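Side-chain contacts in agmatinase (Burkholderia thailandensis, PDB 4DZ4), which probably hydrolyses agmatine to putrescine and urea at a site holding two manganese ions: residues Gly137-Thr142 against His165-Ala170; Leu159-Ala164 against Thr181-Ala186; Leu177-Met182 against Val288-Pro293. All blocks are in the same frame, centred on the assembly; numbering follows the deposited sequence.

Contact 1 of 3, residues Gly137-Thr142 against His165-Ala170; sequences GDHYIT and HCDTWA. With MN (manganese (II) ion), chain P; MN (manganese (II) ion), chain Q.
H139 and D167, whose CA atoms stand 8.5 Å apart, bring two loops together, H139 from a short 3-10 turn and D167 from a bend of positive phi. Their side chains point at each other yet do not bond directly: both grip the same manganese ion, that of chain P, H139 through ND1 at 2.2 Å and D167 through OD2 at 2.0 Å. The two ligand atoms, H139 ND1 and D167 OD2, are thereby drawn to 3.0 Å, a spacing set by the shared metal and not by a hydrogen bond. Imidazole and carboxylate are turned almost square to one another, with planes 86° apart. With CG anti to the carbonyl carbon (chi1 -59°), the carboxylate of D167 sends one oxygen to the metal, while OD1 accepts a hydrogen bond of 3.0 Å from water 1. That water bridges the two manganese ions, lying 1.9 Å from the one in chain P and 2.1 Å from the one in chain Q, so D167 holds both a metal and its bridging ligand. H165 serves the ion of chain Q through ND1, at 2.3 Å. D163 and D246 bind both ions and D248 the ion of chain Q, completing the binuclear manganese centre of the arginase fold. On the far side of the imidazole, H139 NE2 is hydrogen-bonded to T244, which should fix the ring's rotation. The first loop leads from strand 131-136 into helix 142-153, the second follows strand 158-162, and M182 of helix 182-188 packs on both H139 and D167.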
loop_
_atom_site.group_PDB
_atom_site.type_symbol
_atom_site.label_atom_id
_atom_site.label_comp_id
_atom_site.label_asym_id
_atom_site.label_seq_id
_atom_site.Cartn_x
_atom_site.Cartn_y
_atom_site.Cartn_z
ATOM N N GLY B 137 20.912 4.312 3.194
ATOM C CA GLY B 137 22.052 3.437 2.937
ATOM C C GLY B 137 22.129 2.307 3.963
ATOM O O GLY B 137 21.711 2.438 5.129
ATOM N N ASP B 138 22.679 1.190 3.519
ATOM C CA ASP B 138 22.815 0.035 4.413
ATOM C C ASP B 138 23.990 0.194 5.379
ATOM O O ASP B 138 24.817 1.110 5.245
ATOM C CB ASP B 138 22.795 -1.300 3.632
ATOM C CG ASP B 138 24.130 -1.609 2.905
ATOM O OD1 ASP B 138 25.215 -1.460 3.524
ATOM O OD2 ASP B 138 24.075 -2.073 1.729
ATOM N N HIS B 139 24.019 -0.652 6.399
ATOM C CA HIS B 139 24.979 -0.452 7.498
ATOM C C HIS B 139 26.433 -0.576 7.112
ATOM O O HIS B 139 27.319 -0.114 7.850
ATOM C CB HIS B 139 24.653 -1.385 8.668
ATOM C CG HIS B 139 24.820 -0.721 10.028
ATOM N ND1 HIS B 139 24.172 -1.153 11.130
ATOM C CD2 HIS B 139 25.583 0.374 10.421
ATOM C CE1 HIS B 139 24.490 -0.368 12.169
ATOM N NE2 HIS B 139 25.358 0.574 11.740
ATOM N N TYR B 140 26.713 -1.210 5.970
ATOM C CA TYR B 140 28.108 -1.343 5.543
ATOM C C TYR B 140 28.798 0.027 5.513
ATOM O O TYR B 140 30.007 0.127 5.787
ATOM C CB TYR B 140 28.215 -2.003 4.165
ATOM C CG TYR B 140 29.655 -2.040 3.699
ATOM C CD1 TYR B 140 30.503 -3.062 4.104
ATOM C CD2 TYR B 140 30.172 -1.014 2.889
ATOM C CE1 TYR B 140 31.838 -3.080 3.706
ATOM C CE2 TYR B 140 31.503 -1.014 2.493
ATOM C CZ TYR B 140 32.322 -2.065 2.895
ATOM O OH TYR B 140 33.652 -2.090 2.508
ATOM N N ILE B 141 28.042 1.081 5.183
ATOM C CA ILE B 141 28.682 2.415 5.024
ATOM C C ILE B 141 29.466 2.851 6.262
ATOM O O ILE B 141 30.442 3.616 6.158
ATOM C CB ILE B 141 27.677 3.523 4.598
ATOM C CG1 ILE B 141 26.739 3.927 5.762
ATOM C CG2 ILE B 141 26.918 3.087 3.320
ATOM C CD1 ILE B 141 25.848 5.140 5.471
ATOM N N THR B 142 29.055 2.376 7.437
ATOM C CA THR B 142 29.696 2.812 8.671
ATOM C C THR B 142 31.174 2.377 8.789
ATOM O O THR B 142 31.990 3.070 9.427
ATOM C CB THR B 142 28.886 2.355 9.879
ATOM O OG1 THR B 142 27.537 2.822 9.729
ATOM C CG2 THR B 142 29.487 2.931 11.193
ATOM N N HIS B 165 20.934 -5.993 15.368
ATOM C CA HIS B 165 22.031 -6.869 14.912
ATOM C C HIS B 165 23.400 -6.337 15.339
ATOM O O HIS B 165 23.690 -5.161 15.223
ATOM C CB HIS B 165 22.048 -6.966 13.379
ATOM C CG HIS B 165 20.719 -7.345 12.784
ATOM N ND1 HIS B 165 19.813 -6.422 12.367
ATOM C CD2 HIS B 165 20.159 -8.591 12.543
ATOM C CE1 HIS B 165 18.715 -7.068 11.895
ATOM N NE2 HIS B 165 18.941 -8.388 11.990
ATOM N N CYS B 166 24.261 -7.241 15.771
ATOM C CA CYS B 166 25.609 -6.860 16.216
ATOM C C CYS B 166 26.542 -6.503 15.066
ATOM O O CYS B 166 27.516 -5.740 15.248
ATOM C CB CYS B 166 26.216 -7.987 17.044
ATOM S SG CYS B 166 26.449 -9.530 16.134
ATOM N N ASP B 167 26.249 -7.045 13.881
ATOM C CA ASP B 167 27.081 -6.840 12.682
ATOM C C ASP B 167 28.555 -7.182 12.906
ATOM O O ASP B 167 29.451 -6.622 12.252
ATOM C CB ASP B 167 26.870 -5.424 12.126
ATOM C CG ASP B 167 25.391 -5.166 11.765
ATOM O OD1 ASP B 167 24.667 -6.171 11.517
ATOM O OD2 ASP B 167 24.962 -3.997 11.733
ATOM N N THR B 168 28.801 -8.117 13.823
ATOM C CA THR B 168 30.145 -8.589 14.133
ATOM C C THR B 168 30.326 -10.096 13.852
ATOM O O THR B 168 31.257 -10.709 14.349
ATOM C CB THR B 168 30.507 -8.289 15.619
ATOM O OG1 THR B 168 29.464 -8.804 16.470
ATOM C CG2 THR B 168 30.659 -6.797 15.859
ATOM N N TRP B 169 29.447 -10.690 13.029
ATOM C CA TRP B 169 29.611 -12.078 12.600
ATOM C C TRP B 169 30.893 -12.205 11.811
ATOM O O TRP B 169 31.222 -11.309 11.024
ATOM C CB TRP B 169 28.397 -12.531 11.786
ATOM C CG TRP B 169 27.175 -12.658 12.672
ATOM C CD1 TRP B 169 26.893 -13.673 13.603
ATOM C CD2 TRP B 169 26.071 -11.715 12.793
ATOM N NE1 TRP B 169 25.702 -13.418 14.247
ATOM C CE2 TRP B 169 25.160 -12.268 13.814
ATOM C CE3 TRP B 169 25.738 -10.523 12.164
ATOM C CZ2 TRP B 169 23.980 -11.612 14.188
ATOM C CZ3 TRP B 169 24.539 -9.871 12.532
ATOM C CH2 TRP B 169 23.681 -10.414 13.514
ATOM N N ALA B 170 31.617 -13.297 12.023
ATOM C CA ALA B 170 32.943 -13.460 11.421
ATOM C C ALA B 170 32.866 -13.537 9.891
ATOM O O ALA B 170 31.936 -14.127 9.315
ATOM C CB ALA B 170 33.651 -14.679 11.999
HETATM MN MN MN P . 23.217 -3.115 11.280
HETATM MN MN MN Q . 20.241 -4.215 11.852
HETATM O O HOH W 1 22.095 -4.690 11.054
#

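Contact 2 of 3, residues Leu159-Ala164 against Thr181-Ala186; sequences LIHFDA and TMFYKA. With MN (manganese (II) ion), chain Q; MN (manganese (II) ion), chain P.
F183 reaches from helix 182-188 to meet H161 and L159, both on the same side of strand 158-162, two residues apart. From CB its chain turns to put CG anti to the carbonyl carbon (chi1 -61°), which swings the ring off the helix toward the strand. Along one edge of the ring, CD2 and CE2 both come to 3.5 Å from H161 CE1, with CE2 over the centre of the imidazole. This is a T-shaped stack, the edge of F183 against the face of H161, with planes at 86° and centroids 4.9 Å apart. The methyl CD2 of L159 lies over a face of the phenyl ring in a CH-pi contact, 4.0 Å from its centroid, nearest to CE2 and with CZ a little farther off. The opposite face is covered by M182 CE. H161 in turn gives its NE2 proton to D163 OD2 over 2.8 Å, on the anti side and tilted out of the carboxylate plane, while ND1 is bonded to Q199. D163 OD2 also binds the manganese of chain P at 2.2 Å, and D163 OD1 the manganese of chain Q. The chemistry is thus that of a second shell: the C-H rim of F183 packs on the pi face of an imidazole bonded at both nitrogens, which probably orients the carboxylate bridging the metals.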
loop_
_atom_site.group_PDB
_atom_site.type_symbol
_atom_site.label_atom_id
_atom_site.label_comp_id
_atom_site.label_asym_id
_atom_site.label_seq_id
_atom_site.Cartn_x
_atom_site.Cartn_y
_atom_site.Cartn_z
ATOM N N LEU B 159 32.386 2.960 19.962
ATOM C CA LEU B 159 31.188 2.877 19.125
ATOM C C LEU B 159 29.942 2.794 19.998
ATOM O O LEU B 159 29.883 2.002 20.957
ATOM C CB LEU B 159 31.246 1.674 18.188
ATOM C CG LEU B 159 30.177 1.651 17.082
ATOM C CD1 LEU B 159 30.470 2.717 16.023
ATOM C CD2 LEU B 159 30.133 0.260 16.447
ATOM N N ILE B 160 28.969 3.629 19.679
ATOM C CA ILE B 160 27.641 3.533 20.314
ATOM C C ILE B 160 26.705 3.102 19.186
ATOM O O ILE B 160 26.438 3.854 18.266
ATOM C CB ILE B 160 27.167 4.864 20.933
ATOM C CG1 ILE B 160 28.153 5.355 22.011
ATOM C CG2 ILE B 160 25.758 4.660 21.519
ATOM C CD1 ILE B 160 27.833 6.754 22.527
ATOM N N HIS B 161 26.198 1.882 19.285
ATOM C CA HIS B 161 25.575 1.200 18.131
ATOM C C HIS B 161 24.178 0.740 18.477
ATOM O O HIS B 161 24.012 -0.100 19.357
ATOM C CB HIS B 161 26.514 0.054 17.773
ATOM C CG HIS B 161 26.010 -0.900 16.713
ATOM N ND1 HIS B 161 26.536 -2.147 16.580
ATOM C CD2 HIS B 161 25.066 -0.763 15.708
ATOM C CE1 HIS B 161 25.936 -2.783 15.555
ATOM N NE2 HIS B 161 25.041 -1.951 15.019
ATOM N N PHE B 162 23.172 1.357 17.852
ATOM C CA PHE B 162 21.773 0.985 18.090
ATOM C C PHE B 162 21.358 0.059 16.941
ATOM O O PHE B 162 21.483 0.450 15.773
ATOM C CB PHE B 162 20.880 2.224 18.088
ATOM C CG PHE B 162 21.080 3.136 19.260
ATOM C CD1 PHE B 162 20.210 3.095 20.356
ATOM C CD2 PHE B 162 22.118 4.070 19.258
ATOM C CE1 PHE B 162 20.381 3.939 21.458
ATOM C CE2 PHE B 162 22.281 4.947 20.344
ATOM C CZ PHE B 162 21.417 4.884 21.436
ATOM N N ASP B 163 20.856 -1.144 17.239
ATOM C CA ASP B 163 20.639 -2.136 16.178
ATOM C C ASP B 163 19.986 -3.355 16.767
ATOM O O ASP B 163 20.277 -3.717 17.915
ATOM C CB ASP B 163 22.004 -2.561 15.596
ATOM C CG ASP B 163 21.945 -3.012 14.141
ATOM O OD1 ASP B 163 21.050 -3.796 13.762
ATOM O OD2 ASP B 163 22.878 -2.641 13.394
ATOM N N ALA B 164 19.157 -4.021 15.976
ATOM C CA ALA B 164 18.751 -5.390 16.320
ATOM C C ALA B 164 19.907 -6.389 16.140
ATOM O O ALA B 164 19.841 -7.502 16.676
ATOM C CB ALA B 164 17.564 -5.826 15.447
ATOM N N THR B 181 28.814 -7.860 8.631
ATOM C CA THR B 181 30.143 -8.309 9.101
ATOM C C THR B 181 31.155 -7.161 9.165
ATOM O O THR B 181 32.328 -7.387 9.516
ATOM C CB THR B 181 30.725 -9.440 8.235
ATOM O OG1 THR B 181 30.979 -8.942 6.916
ATOM C CG2 THR B 181 29.748 -10.631 8.119
ATOM N N MET B 182 30.723 -5.949 8.838
ATOM C CA MET B 182 31.692 -4.825 8.779
ATOM C C MET B 182 32.220 -4.369 10.151
ATOM O O MET B 182 33.317 -3.786 10.235
ATOM C CB MET B 182 31.182 -3.650 7.931
ATOM C CG MET B 182 30.151 -2.724 8.590
ATOM S SD MET B 182 28.590 -3.597 8.662
ATOM C CE MET B 182 27.809 -2.640 9.974
ATOM N N PHE B 183 31.486 -4.661 11.226
ATOM C CA PHE B 183 32.045 -4.343 12.561
ATOM C C PHE B 183 32.967 -5.418 13.114
ATOM O O PHE B 183 33.764 -5.128 14.012
ATOM C CB PHE B 183 30.983 -3.916 13.608
ATOM C CG PHE B 183 30.214 -2.652 13.231
ATOM C CD1 PHE B 183 30.788 -1.669 12.419
ATOM C CD2 PHE B 183 28.937 -2.432 13.716
ATOM C CE1 PHE B 183 30.096 -0.513 12.068
ATOM C CE2 PHE B 183 28.233 -1.280 13.366
ATOM C CZ PHE B 183 28.801 -0.316 12.540
ATOM N N TYR B 184 32.850 -6.646 12.609
ATOM C CA TYR B 184 33.913 -7.622 12.809
ATOM C C TYR B 184 35.208 -7.051 12.222
ATOM O O TYR B 184 36.253 -7.076 12.873
ATOM C CB TYR B 184 33.552 -8.955 12.146
ATOM C CG TYR B 184 34.622 -10.034 12.198
ATOM C CD1 TYR B 184 34.768 -10.869 13.325
ATOM C CD2 TYR B 184 35.479 -10.246 11.100
ATOM C CE1 TYR B 184 35.734 -11.873 13.334
ATOM C CE2 TYR B 184 36.457 -11.224 11.124
ATOM C CZ TYR B 184 36.583 -12.032 12.239
ATOM O OH TYR B 184 37.528 -13.022 12.229
ATOM N N LYS B 185 35.129 -6.546 10.984
ATOM C CA LYS B 185 36.331 -5.990 10.346
ATOM C C LYS B 185 36.837 -4.773 11.117
ATOM O O LYS B 185 38.039 -4.636 11.323
ATOM C CB LYS B 185 36.035 -5.650 8.876
ATOM C CG LYS B 185 35.572 -6.890 8.098
ATOM C CD LYS B 185 35.185 -6.519 6.668
ATOM C CE LYS B 185 34.564 -7.717 5.950
ATOM N NZ LYS B 185 34.158 -7.268 4.573
ATOM N N ALA B 186 35.926 -3.905 11.557
ATOM C CA ALA B 186 36.285 -2.705 12.332
ATOM C C ALA B 186 37.026 -3.087 13.632
ATOM O O ALA B 186 38.013 -2.462 13.983
ATOM C CB ALA B 186 35.054 -1.864 12.647
HETATM MN MN MN Q . 20.241 -4.215 11.852
HETATM MN MN MN P . 23.217 -3.115 11.280
HETATM O O HOH W 1 22.095 -4.690 11.054
#

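Contact 3 of 3, residues Leu177-Met182 against Val288-Pro293; sequences LNHGTM and VVEVAP
H179 and E290 approach at about a right angle, their ring and carboxylate planes 53° apart, and meet in one hydrogen bond. H179 ND1 donates to E290 OE2 over 2.8 Å in a fairly straight bond. The oxygen lies near the plane of the imidazole, at its edge, whereas the nitrogen comes to the syn side of the carboxylate, lifted 26° from its plane. E290 reaches the ring by bending at chi2 (-78°), which carries the carboxylate across from the end of strand 282-289. OE2 also accepts from the backbone N of H139, so a single oxygen ties the loop before helix 182-188 to the loop carrying a manganese ligand. E290 follows the end of a central strand of the parallel sheet, in the alpha/beta arginase fold whose strand ends carry the metal centre, and its side chain packs against the metal ligand D246. At the other nitrogen of the ring, H179 NE2 is bonded to T61 OG1, so both nitrogens of this buried histidine are satisfied. The loop around it is shaped by an Asx turn, in which N178 OD1 accepts from G180 N at 2.8 Å. Before that turn, L177 O is bonded to H109 of a neighbouring subunit.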
loop_
_atom_site.group_PDB
_atom_site.type_symbol
_atom_site.label_atom_id
_atom_site.label_comp_id
_atom_site.label_asym_id
_atom_site.label_seq_id
_atom_site.Cartn_x
_atom_site.Cartn_y
_atom_site.Cartn_z
ATOM N N LEU B 177 31.308 -7.168 0.749
ATOM C CA LEU B 177 30.448 -6.016 0.868
ATOM C C LEU B 177 29.245 -6.571 1.592
ATOM O O LEU B 177 28.367 -7.135 0.948
ATOM C CB LEU B 177 30.075 -5.567 -0.546
ATOM C CG LEU B 177 29.401 -4.242 -0.868
ATOM C CD1 LEU B 177 29.998 -3.107 -0.046
ATOM C CD2 LEU B 177 29.638 -3.963 -2.355
ATOM N N ASN B 178 29.294 -6.527 2.924
ATOM C CA ASN B 178 28.285 -7.193 3.772
ATOM C C ASN B 178 27.963 -6.318 4.989
ATOM O O ASN B 178 28.840 -6.045 5.835
ATOM C CB ASN B 178 28.807 -8.568 4.217
ATOM C CG ASN B 178 27.727 -9.454 4.843
ATOM O OD1 ASN B 178 26.832 -8.970 5.558
ATOM N ND2 ASN B 178 27.826 -10.752 4.601
ATOM N N HIS B 179 26.697 -5.895 5.085
ATOM C CA HIS B 179 26.251 -5.025 6.183
ATOM C C HIS B 179 26.191 -5.701 7.539
ATOM O O HIS B 179 25.896 -5.052 8.537
ATOM C CB HIS B 179 24.900 -4.355 5.830
ATOM C CG HIS B 179 23.725 -5.305 5.806
ATOM N ND1 HIS B 179 22.440 -4.855 5.904
ATOM C CD2 HIS B 179 23.655 -6.689 5.736
ATOM C CE1 HIS B 179 21.590 -5.920 5.871
ATOM N NE2 HIS B 179 22.322 -7.036 5.797
ATOM N N GLY B 180 26.479 -7.000 7.578
ATOM C CA GLY B 180 26.400 -7.771 8.805
ATOM C C GLY B 180 27.740 -8.198 9.341
ATOM O O GLY B 180 27.825 -8.879 10.376
ATOM N N THR B 181 28.814 -7.860 8.631
ATOM C CA THR B 181 30.143 -8.309 9.101
ATOM C C THR B 181 31.155 -7.161 9.165
ATOM O O THR B 181 32.328 -7.387 9.516
ATOM C CB THR B 181 30.725 -9.440 8.235
ATOM O OG1 THR B 181 30.979 -8.942 6.916
ATOM C CG2 THR B 181 29.748 -10.631 8.119
ATOM N N MET B 182 30.723 -5.949 8.838
ATOM C CA MET B 182 31.692 -4.825 8.779
ATOM C C MET B 182 32.220 -4.369 10.151
ATOM O O MET B 182 33.317 -3.786 10.235
ATOM C CB MET B 182 31.182 -3.650 7.931
ATOM C CG MET B 182 30.151 -2.724 8.590
ATOM S SD MET B 182 28.590 -3.597 8.662
ATOM C CE MET B 182 27.809 -2.640 9.974
ATOM N N VAL B 288 22.685 7.416 10.550
ATOM C CA VAL B 288 21.377 6.816 10.743
ATOM C C VAL B 288 21.128 6.020 9.463
ATOM O O VAL B 288 21.063 6.604 8.380
ATOM C CB VAL B 288 20.299 7.898 10.931
ATOM C CG1 VAL B 288 18.940 7.234 11.173
ATOM C CG2 VAL B 288 20.691 8.847 12.075
ATOM N N VAL B 289 21.022 4.698 9.606
ATOM C CA VAL B 289 21.090 3.805 8.437
ATOM C C VAL B 289 19.892 2.858 8.348
ATOM O O VAL B 289 19.111 2.724 9.304
ATOM C CB VAL B 289 22.362 2.937 8.470
ATOM C CG1 VAL B 289 23.600 3.864 8.395
ATOM C CG2 VAL B 289 22.421 2.052 9.731
ATOM N N GLU B 290 19.782 2.246 7.160
ATOM C CA GLU B 290 18.910 1.092 6.846
ATOM C C GLU B 290 17.442 1.495 6.643
ATOM O O GLU B 290 16.575 0.620 6.594
ATOM C CB GLU B 290 19.055 -0.041 7.877
ATOM C CG GLU B 290 20.446 -0.720 7.901
ATOM C CD GLU B 290 20.689 -1.737 6.767
ATOM O OE1 GLU B 290 19.816 -2.006 5.924
ATOM O OE2 GLU B 290 21.792 -2.286 6.711
ATOM N N VAL B 291 17.153 2.785 6.487
ATOM C CA VAL B 291 15.777 3.151 6.070
ATOM C C VAL B 291 15.565 2.684 4.605
ATOM O O VAL B 291 16.377 3.015 3.724
ATOM C CB VAL B 291 15.535 4.663 6.214
ATOM C CG1 VAL B 291 14.170 5.022 5.620
ATOM C CG2 VAL B 291 15.611 5.093 7.715
ATOM N N ALA B 292 14.499 1.904 4.366
ATOM C CA ALA B 292 14.196 1.364 3.033
ATOM C C ALA B 292 12.762 1.787 2.684
ATOM O O ALA B 292 11.798 1.148 3.126
ATOM C CB ALA B 292 14.363 -0.163 3.039
ATOM N N PRO B 293 12.601 2.909 1.961
ATOM C CA PRO B 293 11.255 3.501 1.839
ATOM C C PRO B 293 10.235 2.612 1.091
ATOM O O PRO B 293 9.008 2.760 1.307
ATOM C CB PRO B 293 11.502 4.812 1.080
ATOM C CG PRO B 293 12.871 4.668 0.484
ATOM C CD PRO B 293 13.649 3.831 1.465
#

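The three contacts crowd together on one side of the chain's centre, around the ends of strands in its parallel sheet. Centres of contacts 1 and 2 are about 5 Å apart, those of contacts 1 and 3 about 6 Å, and those of contacts 2 and 3 about 10 Å. Along the chain, contacts 1 and 2 interleave, and contact 3 follows contact 1. Contacts 2 and 3 share T181 and M182, at the start of helix 182-188, and both reach the parallel sheet. Contacts 1 and 2 share both manganese ions and their bridging water; contact 3 touches contact 1 through E290 OE2 and the backbone N of H139. Distant segments thus supply first-shell ligands and the second-shell residues next to them.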